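Long-range contacts in enterobactin synthetase component F-related protein (Vibrio cholerae serotype O1, PDB 4OXI), which probably activates glycine with ATP as a glycyl-adenylate, serving as the adenylation-domain ligase of a lipopolysaccharide-modification pathway tied to antimicrobial peptide resistance: residues A[474-479]-A[537-542]; A[481-486]-A[533-538]; A[498-503]-A[558-563]; A[511-516]-A[543-548]. All coordinates share one frame; numbering follows the deposited sequence.

Interaction 1 of 4, residues A[474-479]-A[537-542]; sequences AGQRVE and PTFVPK. With GAP (glycyl-adenosine-5'-phosphate), chain B.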
# COMPACT_ATOMS: atom_id res chain seq x y z
N ALA A 474 -7.00 3.39 -11.89
CA ALA A 474 -5.88 4.32 -11.69
C ALA A 474 -4.93 3.80 -10.60
O ALA A 474 -4.54 4.54 -9.68
CB ALA A 474 -6.39 5.73 -11.35
N GLY A 475 -4.60 2.52 -10.67
CA GLY A 475 -3.62 1.96 -9.74
C GLY A 475 -4.10 1.64 -8.33
O GLY A 475 -3.30 1.17 -7.51
N GLN A 476 -5.38 1.87 -8.04
CA GLN A 476 -5.92 1.62 -6.71
C GLN A 476 -6.90 0.43 -6.69
O GLN A 476 -7.81 0.34 -7.53
CB GLN A 476 -6.65 2.85 -6.20
CG GLN A 476 -5.81 4.11 -6.18
CD GLN A 476 -6.59 5.26 -5.56
OE1 GLN A 476 -7.25 5.09 -4.53
NE2 GLN A 476 -6.54 6.43 -6.20
N ARG A 477 -6.70 -0.47 -5.74
CA ARG A 477 -7.56 -1.64 -5.57
C ARG A 477 -9.01 -1.28 -5.23
O ARG A 477 -9.26 -0.46 -4.35
CB ARG A 477 -6.99 -2.49 -4.44
CG ARG A 477 -7.79 -3.73 -4.08
CD ARG A 477 -7.03 -4.57 -3.06
NE ARG A 477 -7.88 -5.54 -2.37
CZ ARG A 477 -7.42 -6.53 -1.60
NH1 ARG A 477 -6.11 -6.70 -1.44
NH2 ARG A 477 -8.27 -7.35 -1.01
N VAL A 478 -9.97 -1.89 -5.92
CA VAL A 478 -11.38 -1.68 -5.57
C VAL A 478 -12.23 -2.87 -6.02
O VAL A 478 -11.90 -3.53 -7.00
CB VAL A 478 -11.92 -0.37 -6.18
CG1 VAL A 478 -11.96 -0.46 -7.68
CG2 VAL A 478 -13.31 -0.02 -5.60
N GLU A 479 -13.30 -3.15 -5.28
CA GLU A 479 -14.30 -4.13 -5.73
C GLU A 479 -15.35 -3.42 -6.59
O GLU A 479 -16.00 -2.48 -6.13
CB GLU A 479 -14.99 -4.77 -4.52
CG GLU A 479 -14.05 -5.41 -3.48
CD GLU A 479 -13.50 -6.75 -3.93
OE1 GLU A 479 -13.96 -7.26 -4.98
OE2 GLU A 479 -12.61 -7.30 -3.24
N PRO A 537 -12.97 9.59 -4.86
CA PRO A 537 -13.14 10.22 -6.18
C PRO A 537 -12.64 9.35 -7.34
O PRO A 537 -13.21 9.39 -8.44
CB PRO A 537 -12.26 11.47 -6.08
CG PRO A 537 -12.31 11.83 -4.63
CD PRO A 537 -12.41 10.52 -3.86
N THR A 538 -11.59 8.59 -7.10
CA THR A 538 -11.01 7.73 -8.12
C THR A 538 -12.04 6.73 -8.62
O THR A 538 -12.09 6.41 -9.81
CB THR A 538 -9.80 6.96 -7.56
OG1 THR A 538 -8.83 7.90 -7.10
CG2 THR A 538 -9.19 6.06 -8.63
N PHE A 539 -12.88 6.26 -7.70
CA PHE A 539 -13.83 5.20 -7.99
C PHE A 539 -15.19 5.73 -8.45
O PHE A 539 -16.00 4.97 -8.99
CB PHE A 539 -13.98 4.31 -6.76
CG PHE A 539 -12.67 3.77 -6.24
CD1 PHE A 539 -11.65 3.40 -7.12
CD2 PHE A 539 -12.44 3.65 -4.87
CE1 PHE A 539 -10.43 2.91 -6.63
CE2 PHE A 539 -11.23 3.17 -4.38
CZ PHE A 539 -10.22 2.80 -5.26
N VAL A 540 -15.45 7.02 -8.25
CA VAL A 540 -16.74 7.59 -8.67
C VAL A 540 -16.84 7.56 -10.19
O VAL A 540 -15.94 8.04 -10.89
CB VAL A 540 -16.95 9.02 -8.16
CG1 VAL A 540 -18.28 9.57 -8.64
CG2 VAL A 540 -16.92 9.06 -6.64
N PRO A 541 -17.92 6.95 -10.72
CA PRO A 541 -18.09 6.86 -12.18
C PRO A 541 -18.06 8.24 -12.82
O PRO A 541 -18.68 9.17 -12.28
CB PRO A 541 -19.48 6.21 -12.33
CG PRO A 541 -19.67 5.44 -11.03
CD PRO A 541 -19.03 6.32 -9.98
N LYS A 542 -17.31 8.38 -13.91
CA LYS A 542 -17.11 9.66 -14.58
C LYS A 542 -18.12 9.85 -15.70
O LYS A 542 -18.32 10.96 -16.18
CB LYS A 542 -15.69 9.76 -15.16
CG LYS A 542 -14.57 9.58 -14.16
CD LYS A 542 -14.81 10.42 -12.92
CE LYS A 542 -13.76 10.15 -11.84
NZ LYS A 542 -14.31 10.49 -10.49
N GAP B . 0.69 -5.13 -2.17
CA GAP B . 0.79 -4.68 -3.59
C GAP B . -0.63 -4.55 -4.12
O GAP B . -0.88 -4.17 -5.24
PA GAP B . -3.29 -4.80 -3.45
O1A GAP B . -3.86 -5.62 -2.33
O2A GAP B . -3.70 -3.35 -3.65
O3A GAP B . -1.71 -4.90 -3.21
C5' GAP B . -3.39 -7.05 -4.80
O5' GAP B . -3.57 -5.63 -4.80
C4' GAP B . -3.78 -7.59 -6.16
O4' GAP B . -3.10 -6.85 -7.18
C3' GAP B . -3.32 -9.02 -6.39
O3' GAP B . -4.24 -9.95 -5.83
C2' GAP B . -3.23 -9.08 -7.90
O2' GAP B . -4.53 -9.20 -8.46
C1' GAP B . -2.81 -7.69 -8.30
N9 GAP B . -1.35 -7.67 -8.53
C8 GAP B . -0.41 -7.28 -7.64
N7 GAP B . 0.83 -7.37 -8.17
C5 GAP B . 0.70 -7.83 -9.44
C6 GAP B . 1.62 -8.16 -10.54
N6 GAP B . 2.96 -7.99 -10.41
N1 GAP B . 1.06 -8.62 -11.69
C2 GAP B . -0.27 -8.79 -11.84
N3 GAP B . -1.16 -8.50 -10.86
C4 GAP B . -0.74 -8.02 -9.67
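Gln476 reaches across to both Phe539 and Thr538, and its side chain can be followed atom by atom. CB lies at the edge of the Phe539 ring, 3.7 Å from Phe539 CZ. Because CG is anti to the carbonyl carbon (chi1 -56°) and the chain is extended beyond it, the amide is carried toward Thr538. Gln476 OE1 stays beside the ring, 3.8 Å from Phe539 CZ. At the tip, Gln476 NE2 gives Thr538 OG1 a weak, bent hydrogen bond of 2.9 Å (116° at the hydrogen); the same hydroxyl also bonds Asn536. Gln476 lies on strand 476-479, which with strand 470-473 forms the two-stranded antiparallel hairpin leading into helix 480-491 of this AMP-binding enzyme. Side chains alternate along the strand: Gln476 and Val478 face the loop, Arg477 faces the ligand. Val478 sets CB over one face of Phe539, 3.7 Å from the ring centroid in a CH-pi contact. The extended chain of Arg477 places NH1 2.6 Å from GAP O1A, a phosphate oxygen of the glycyl-adenylate. A second guanidinium nitrogen, Arg477 NH2, forms a salt bridge with Glu364.

Interaction 2 of 4, residues A[481-486]-A[533-538]; sequences EEIETV and QQLNPT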
# COMPACT_ATOMS: atom_id res chain seq x y z
N GLU A 481 -18.12 -4.40 -7.18
CA GLU A 481 -19.36 -4.55 -6.42
C GLU A 481 -19.56 -3.47 -5.36
O GLU A 481 -20.70 -3.14 -5.03
CB GLU A 481 -19.49 -5.94 -5.79
CG GLU A 481 -19.74 -7.04 -6.80
CD GLU A 481 -18.47 -7.76 -7.21
OE1 GLU A 481 -18.58 -8.84 -7.84
OE2 GLU A 481 -17.36 -7.25 -6.89
N GLU A 482 -18.48 -2.94 -4.79
CA GLU A 482 -18.65 -1.84 -3.84
C GLU A 482 -19.23 -0.62 -4.57
O GLU A 482 -20.12 0.05 -4.06
CB GLU A 482 -17.35 -1.45 -3.12
CG GLU A 482 -17.53 -0.21 -2.23
CD GLU A 482 -16.24 0.36 -1.61
OE1 GLU A 482 -15.12 -0.04 -2.03
OE2 GLU A 482 -16.35 1.22 -0.71
N ILE A 483 -18.74 -0.35 -5.77
CA ILE A 483 -19.21 0.78 -6.54
C ILE A 483 -20.67 0.56 -6.96
O ILE A 483 -21.51 1.44 -6.79
CB ILE A 483 -18.33 1.02 -7.78
CG1 ILE A 483 -16.87 1.23 -7.36
CG2 ILE A 483 -18.85 2.22 -8.58
CD1 ILE A 483 -15.89 1.42 -8.52
N GLU A 484 -20.96 -0.62 -7.49
CA GLU A 484 -22.31 -0.99 -7.86
C GLU A 484 -23.28 -0.84 -6.69
O GLU A 484 -24.38 -0.30 -6.84
CB GLU A 484 -22.34 -2.41 -8.42
CG GLU A 484 -23.71 -2.82 -8.93
CD GLU A 484 -23.74 -4.24 -9.44
OE1 GLU A 484 -24.78 -4.90 -9.25
OE2 GLU A 484 -22.74 -4.69 -10.05
N THR A 485 -22.86 -1.30 -5.51
CA THR A 485 -23.68 -1.22 -4.31
C THR A 485 -24.04 0.22 -3.97
O THR A 485 -25.19 0.52 -3.63
CB THR A 485 -22.96 -1.88 -3.12
OG1 THR A 485 -22.92 -3.30 -3.34
CG2 THR A 485 -23.68 -1.59 -1.81
N VAL A 486 -23.05 1.10 -4.07
CA VAL A 486 -23.26 2.53 -3.80
C VAL A 486 -24.15 3.16 -4.87
O VAL A 486 -25.07 3.92 -4.55
CB VAL A 486 -21.90 3.29 -3.72
CG1 VAL A 486 -22.12 4.80 -3.80
CG2 VAL A 486 -21.11 2.89 -2.45
N GLN A 533 -19.72 11.32 -1.58
CA GLN A 533 -19.71 11.18 -0.13
C GLN A 533 -19.52 9.73 0.32
O GLN A 533 -19.37 9.47 1.51
CB GLN A 533 -21.01 11.74 0.48
CG GLN A 533 -21.38 13.15 0.01
CD GLN A 533 -20.19 14.10 0.06
OE1 GLN A 533 -19.40 14.10 1.01
NE2 GLN A 533 -20.06 14.93 -0.98
N GLN A 534 -19.51 8.79 -0.61
CA GLN A 534 -19.49 7.38 -0.23
C GLN A 534 -18.39 6.57 -0.91
O GLN A 534 -18.17 5.41 -0.57
CB GLN A 534 -20.86 6.74 -0.48
CG GLN A 534 -21.95 7.34 0.40
CD GLN A 534 -23.36 7.02 -0.08
OE1 GLN A 534 -23.72 5.86 -0.23
NE2 GLN A 534 -24.17 8.07 -0.31
N LEU A 535 -17.72 7.20 -1.87
CA LEU A 535 -16.62 6.57 -2.59
C LEU A 535 -15.47 7.56 -2.71
O LEU A 535 -15.69 8.78 -2.80
CB LEU A 535 -17.05 6.18 -4.02
CG LEU A 535 -18.04 5.04 -4.24
CD1 LEU A 535 -18.38 4.93 -5.72
CD2 LEU A 535 -17.47 3.73 -3.73
N ASN A 536 -14.26 7.05 -2.71
CA ASN A 536 -13.10 7.83 -3.12
C ASN A 536 -13.31 8.31 -4.57
O ASN A 536 -13.77 7.54 -5.40
CB ASN A 536 -11.86 6.96 -3.02
CG ASN A 536 -10.58 7.73 -3.28
OD1 ASN A 536 -10.23 8.03 -4.44
ND2 ASN A 536 -9.86 8.05 -2.21
N PRO A 537 -12.97 9.59 -4.86
CA PRO A 537 -13.14 10.22 -6.18
C PRO A 537 -12.64 9.35 -7.34
O PRO A 537 -13.21 9.39 -8.44
CB PRO A 537 -12.26 11.47 -6.08
CG PRO A 537 -12.31 11.83 -4.63
CD PRO A 537 -12.41 10.52 -3.86
N THR A 538 -11.59 8.59 -7.10
CA THR A 538 -11.01 7.73 -8.12
C THR A 538 -12.04 6.73 -8.62
O THR A 538 -12.09 6.41 -9.81
CB THR A 538 -9.80 6.96 -7.56
OG1 THR A 538 -8.83 7.90 -7.10
CG2 THR A 538 -9.19 6.06 -8.63
O HOH W 1 -18.62 2.43 -0.02
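Val486 and Gln534 bring their CA atoms to 7.1 Å and Ile483 and Leu535 theirs to 7.5 Å, so one turn of helix 480-491 lies beside the irregular chain that follows helix 524-531. Leu535 packs against three residues of the helix. Its CD1 branch meets Ile483 CG2 at 4.0 Å, the two side chains crossing at about a right angle. The other branch, Leu535 CD2, comes 3.9 Å from Val486 CG2 and also lies beside the carboxylate of Glu482. With chi1 of 166°, Val486 has CG1 anti to the backbone N and directs it to Gln534 CB, 4.0 Å away. The amide end of Gln534 is engaged elsewhere, OE1 accepting from Arg489. Beyond Leu535 the loop turns at Asn536, whose OD1 accepts from Thr538 N at 3.0 Å in an Asx turn. Glu482 has CG anti to its N and an extended chain, which takes its carboxylate across to the loop. There one water donates to both Glu482 OE2 (2.7 Å) and Gln534 O (3.1 Å), while Glu482 OE1 bonds Ser223. With no direct hydrogen bond between the segments, the join consists of a buried aliphatic cluster and this water bridge; a water giving both protons to acceptors is consistent with an ionised Glu482.

Interaction 3 of 4, residues A[498-503]-A[558-563]; sequences IVPWPL and TDIKAL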
# COMPACT_ATOMS: atom_id res chain seq x y z
N ILE A 498 -21.13 -1.57 -13.46
CA ILE A 498 -19.99 -0.67 -13.34
C ILE A 498 -18.88 -1.22 -14.24
O ILE A 498 -18.52 -2.39 -14.14
CB ILE A 498 -19.49 -0.55 -11.89
CG1 ILE A 498 -20.64 -0.20 -10.95
CG2 ILE A 498 -18.38 0.49 -11.78
CD1 ILE A 498 -21.22 1.22 -11.14
N VAL A 499 -18.35 -0.38 -15.12
CA VAL A 499 -17.39 -0.84 -16.12
C VAL A 499 -16.11 -0.03 -16.01
O VAL A 499 -16.15 1.20 -16.00
CB VAL A 499 -17.95 -0.67 -17.54
CG1 VAL A 499 -16.93 -1.11 -18.55
CG2 VAL A 499 -19.23 -1.46 -17.70
N PRO A 500 -14.96 -0.72 -15.92
CA PRO A 500 -13.66 -0.03 -15.99
C PRO A 500 -13.51 0.60 -17.36
O PRO A 500 -13.60 -0.12 -18.37
CB PRO A 500 -12.64 -1.16 -15.83
CG PRO A 500 -13.41 -2.26 -15.13
CD PRO A 500 -14.80 -2.17 -15.68
N TRP A 501 -13.28 1.91 -17.40
CA TRP A 501 -13.18 2.66 -18.65
C TRP A 501 -12.76 4.09 -18.36
O TRP A 501 -13.25 4.69 -17.40
CB TRP A 501 -14.54 2.68 -19.36
CG TRP A 501 -14.43 3.22 -20.74
CD1 TRP A 501 -14.62 4.51 -21.15
CD2 TRP A 501 -14.04 2.48 -21.90
NE1 TRP A 501 -14.38 4.61 -22.50
CE2 TRP A 501 -14.02 3.38 -22.99
CE3 TRP A 501 -13.70 1.14 -22.13
CZ2 TRP A 501 -13.69 2.97 -24.28
CZ3 TRP A 501 -13.37 0.74 -23.42
CH2 TRP A 501 -13.36 1.65 -24.48
N PRO A 502 -11.87 4.67 -19.19
CA PRO A 502 -11.25 4.08 -20.38
C PRO A 502 -10.08 3.14 -20.07
O PRO A 502 -9.59 3.10 -18.94
CB PRO A 502 -10.74 5.30 -21.17
CG PRO A 502 -10.55 6.38 -20.13
CD PRO A 502 -11.53 6.10 -19.02
N LEU A 503 -9.66 2.39 -21.07
CA LEU A 503 -8.53 1.49 -20.93
C LEU A 503 -7.36 2.00 -21.75
O LEU A 503 -7.54 2.54 -22.85
CB LEU A 503 -8.90 0.08 -21.39
CG LEU A 503 -10.15 -0.55 -20.77
CD1 LEU A 503 -10.38 -1.94 -21.34
CD2 LEU A 503 -10.03 -0.60 -19.25
N THR A 558 -23.56 -10.02 -16.23
CA THR A 558 -23.30 -8.87 -17.09
C THR A 558 -21.99 -9.04 -17.84
O THR A 558 -20.96 -9.35 -17.24
CB THR A 558 -23.24 -7.56 -16.29
OG1 THR A 558 -24.48 -7.36 -15.60
CG2 THR A 558 -23.00 -6.38 -17.23
N ASP A 559 -22.03 -8.84 -19.15
CA ASP A 559 -20.86 -8.96 -20.02
C ASP A 559 -20.10 -7.63 -20.06
O ASP A 559 -20.39 -6.76 -20.89
CB ASP A 559 -21.33 -9.37 -21.42
CG ASP A 559 -20.19 -9.81 -22.33
OD1 ASP A 559 -19.04 -9.35 -22.13
OD2 ASP A 559 -20.44 -10.61 -23.25
N ILE A 560 -19.13 -7.47 -19.17
CA ILE A 560 -18.36 -6.23 -19.07
C ILE A 560 -17.63 -5.87 -20.38
O ILE A 560 -17.61 -4.69 -20.77
CB ILE A 560 -17.36 -6.28 -17.89
CG1 ILE A 560 -18.12 -6.36 -16.56
CG2 ILE A 560 -16.45 -5.06 -17.89
CD1 ILE A 560 -17.22 -6.17 -15.34
N LYS A 561 -17.07 -6.87 -21.05
CA LYS A 561 -16.36 -6.65 -22.31
C LYS A 561 -17.23 -6.02 -23.40
O LYS A 561 -16.80 -5.09 -24.08
CB LYS A 561 -15.74 -7.95 -22.83
CG LYS A 561 -14.62 -8.49 -21.94
CD LYS A 561 -13.93 -9.70 -22.55
CE LYS A 561 -12.70 -10.10 -21.73
NZ LYS A 561 -11.63 -9.05 -21.75
N ALA A 562 -18.46 -6.51 -23.54
CA ALA A 562 -19.38 -6.00 -24.56
C ALA A 562 -19.69 -4.52 -24.34
O ALA A 562 -19.75 -3.73 -25.28
CB ALA A 562 -20.66 -6.82 -24.57
N LEU A 563 -19.87 -4.16 -23.07
CA LEU A 563 -20.06 -2.76 -22.71
C LEU A 563 -18.80 -1.96 -23.05
O LEU A 563 -18.89 -0.82 -23.52
CB LEU A 563 -20.44 -2.64 -21.23
CG LEU A 563 -21.86 -3.12 -20.88
CD1 LEU A 563 -22.03 -3.31 -19.38
CD2 LEU A 563 -22.90 -2.13 -21.41
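Pro500 presents the CD corner of its puckered ring to Ile560, 4.0 Å from Ile560 CG2, and the two side chains cross at about a right angle. The flat group of the segment is the Trp501 indole, with Pro502 CB 3.9 Å above one face and displaced toward the rim; the peptide bond between these two residues is cis, which brings the proline back over the aromatic ring. The indole itself packs on Leu567 and Ala568, further along helix 560-568. The body of the contact is aliphatic. Val499 straddles the first turn of that helix: CG1, anti to the backbone N (chi1 178°), approaches Ile560 CG2 at 4.0 Å, while CG2 touches Leu563 at both CD1 (3.8 Å) and CB (3.9 Å). This turn is capped by Asp559 at the N-cap position, where OD1 receives the Ala562 N-H at 3.2 Å from well above the carboxylate plane. A polar link is added by Gln564, whose NE2 bonds Pro500 O. Strand 496-500 is an outer strand of a three-stranded mixed sheet, antiparallel to 512-516. Val499 projects to the face covered by helix 560-568, where Leu563 also meets Phe515, whereas its neighbour Ile498 projects to the other face and packs on Ile483, Glu484 and Val487 of helix 480-491.

Interaction 4 of 4, residues A[511-516]-A[543-548]; sequences GTVAFV and RWYAIE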
# COMPACT_ATOMS: atom_id res chain seq x y z
N GLY A 511 -10.43 4.86 -14.85
CA GLY A 511 -11.70 5.28 -14.28
C GLY A 511 -12.79 4.23 -14.44
O GLY A 511 -12.52 3.12 -14.95
N THR A 512 -14.00 4.56 -14.01
CA THR A 512 -15.17 3.69 -14.21
C THR A 512 -16.30 4.47 -14.88
O THR A 512 -16.34 5.70 -14.83
CB THR A 512 -15.73 3.14 -12.86
OG1 THR A 512 -16.15 4.23 -12.03
CG2 THR A 512 -14.68 2.29 -12.14
N VAL A 513 -17.22 3.75 -15.52
CA VAL A 513 -18.46 4.36 -15.97
C VAL A 513 -19.64 3.54 -15.47
O VAL A 513 -19.52 2.33 -15.23
CB VAL A 513 -18.53 4.54 -17.52
CG1 VAL A 513 -17.34 5.32 -18.04
CG2 VAL A 513 -18.62 3.21 -18.20
N ALA A 514 -20.79 4.19 -15.30
CA ALA A 514 -21.97 3.49 -14.80
C ALA A 514 -23.06 3.37 -15.87
O ALA A 514 -23.32 4.32 -16.61
CB ALA A 514 -22.49 4.20 -13.56
N PHE A 515 -23.68 2.19 -15.95
CA PHE A 515 -24.89 1.98 -16.74
C PHE A 515 -26.05 1.71 -15.80
O PHE A 515 -25.96 0.84 -14.94
CB PHE A 515 -24.75 0.79 -17.69
CG PHE A 515 -23.74 1.00 -18.77
CD1 PHE A 515 -24.13 1.47 -20.02
CD2 PHE A 515 -22.39 0.74 -18.55
CE1 PHE A 515 -23.21 1.67 -21.03
CE2 PHE A 515 -21.45 0.94 -19.57
CZ PHE A 515 -21.87 1.40 -20.81
N VAL A 516 -27.13 2.47 -15.96
CA VAL A 516 -28.34 2.23 -15.18
C VAL A 516 -29.49 1.97 -16.14
O VAL A 516 -29.41 2.29 -17.32
CB VAL A 516 -28.67 3.41 -14.27
CG1 VAL A 516 -27.50 3.68 -13.31
CG2 VAL A 516 -28.97 4.66 -15.11
N ARG A 543 -18.72 8.76 -16.14
CA ARG A 543 -19.75 8.82 -17.17
C ARG A 543 -20.90 7.90 -16.80
O ARG A 543 -20.70 6.81 -16.27
CB ARG A 543 -19.19 8.39 -18.52
CG ARG A 543 -18.22 9.37 -19.15
CD ARG A 543 -17.54 8.70 -20.33
NE ARG A 543 -16.85 9.66 -21.18
CZ ARG A 543 -17.31 10.08 -22.35
NH1 ARG A 543 -18.47 9.62 -22.82
NH2 ARG A 543 -16.61 10.97 -23.06
N TRP A 544 -22.11 8.36 -17.10
CA TRP A 544 -23.33 7.67 -16.73
C TRP A 544 -24.18 7.44 -17.97
O TRP A 544 -24.37 8.35 -18.78
CB TRP A 544 -24.10 8.51 -15.72
CG TRP A 544 -23.29 8.78 -14.50
CD1 TRP A 544 -22.20 9.60 -14.41
CD2 TRP A 544 -23.50 8.23 -13.20
NE1 TRP A 544 -21.71 9.58 -13.12
CE2 TRP A 544 -22.49 8.75 -12.36
CE3 TRP A 544 -24.44 7.35 -12.65
CZ2 TRP A 544 -22.41 8.42 -11.01
CZ3 TRP A 544 -24.35 7.03 -11.31
CH2 TRP A 544 -23.35 7.56 -10.50
N TYR A 545 -24.68 6.22 -18.14
CA TYR A 545 -25.51 5.88 -19.29
C TYR A 545 -26.82 5.24 -18.82
O TYR A 545 -26.83 4.39 -17.91
CB TYR A 545 -24.76 4.94 -20.24
CG TYR A 545 -23.48 5.52 -20.81
CD1 TYR A 545 -23.46 6.12 -22.06
CD2 TYR A 545 -22.29 5.47 -20.09
CE1 TYR A 545 -22.29 6.66 -22.59
CE2 TYR A 545 -21.11 6.01 -20.61
CZ TYR A 545 -21.12 6.61 -21.86
OH TYR A 545 -19.98 7.15 -22.39
N ALA A 546 -27.93 5.68 -19.41
CA ALA A 546 -29.22 5.02 -19.23
C ALA A 546 -29.39 4.10 -20.43
O ALA A 546 -29.47 4.57 -21.58
CB ALA A 546 -30.35 6.04 -19.16
N ILE A 547 -29.42 2.80 -20.18
CA ILE A 547 -29.41 1.83 -21.27
C ILE A 547 -30.59 0.87 -21.08
O ILE A 547 -30.92 0.50 -19.95
CB ILE A 547 -28.05 1.08 -21.35
CG1 ILE A 547 -27.92 0.29 -22.66
CG2 ILE A 547 -27.83 0.17 -20.14
CD1 ILE A 547 -26.54 -0.32 -22.87
N GLU A 548 -31.23 0.49 -22.18
CA GLU A 548 -32.44 -0.34 -22.12
C GLU A 548 -32.16 -1.71 -21.53
O GLU A 548 -32.90 -2.17 -20.65
CB GLU A 548 -33.09 -0.48 -23.50
CG GLU A 548 -33.67 0.82 -24.02
CD GLU A 548 -34.64 0.65 -25.20
OE1 GLU A 548 -35.28 1.66 -25.58
OE2 GLU A 548 -34.76 -0.47 -25.74
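Phe515 and Tyr545 lie side by side and point the same way, with Phe515 CD1 3.5 Å from Tyr545 CB. Their rings are nearly parallel (22° between planes), yet the centroids are 5.1 Å apart and the rings barely overlap, so the pair is slid well off a full stack. At the edge of the Tyr545 ring stands Ala514 O. Ile547 adds its CG2 beside Phe515 CD1, and Val513 CG1 meets Arg543 CB at 3.6 Å. The neighbouring residues in each strand turn to the other face: Ala514 CB sits over the six-membered ring of Trp544, 3.8 Å from CE3, as a CH-pi contact. These pairings follow from a parallel register in which Ala514 and Val516 each use both backbone polar atoms. Ala514 N bonds Arg543 O, Tyr545 N bonds Ala514 O at 2.8 Å, Val516 N bonds Tyr545 O, and Ile547 N bonds Val516 O at 2.9 Å (167° at the hydrogen). The strand axes are inclined at 18° and approach to 4.7 Å. Strands 512-516 and 543-546, with helix 524-531 between them, make a beta-alpha-beta unit; the helix lies on the face of Val516 and Trp544, which touch Trp527 and Cys531. On the Phe515 and Tyr545 face, Leu567 of helix 560-568 touches both side chains. Further out, Arg543 runs away from strand 512-516, its NH1 donating to Tyr545 OH at 2.9 Å and giving that hydroxyl a partner within its own strand. Thr512 OG1, at the start of the first strand, bonds Phe539 O.

How the interactions relate
The four contacts lie on the same side of the chain's centre, in its C-terminal part, with interaction centres 8 to 16 Å apart. Interactions 1 and 2 end on the same loop, share Pro537 and Thr538, and start on consecutive elements, strand 476-479 and helix 480-491. That loop runs into strand 543-546 of interaction 4, and Lys542 N probably bonds Thr512 O. Interactions 3 and 4 meet in one mixed sheet through neighbouring strands 496-500 and 512-516, and 4 is nested within the loop closed by 3. Ile483 touches Ile498 and Thr512, connecting interaction 2 to both. Through Arg477, interaction 1 is the one of the four that reaches the glycyl-adenylate; interactions 2 to 4 build the alpha-beta unit beside it.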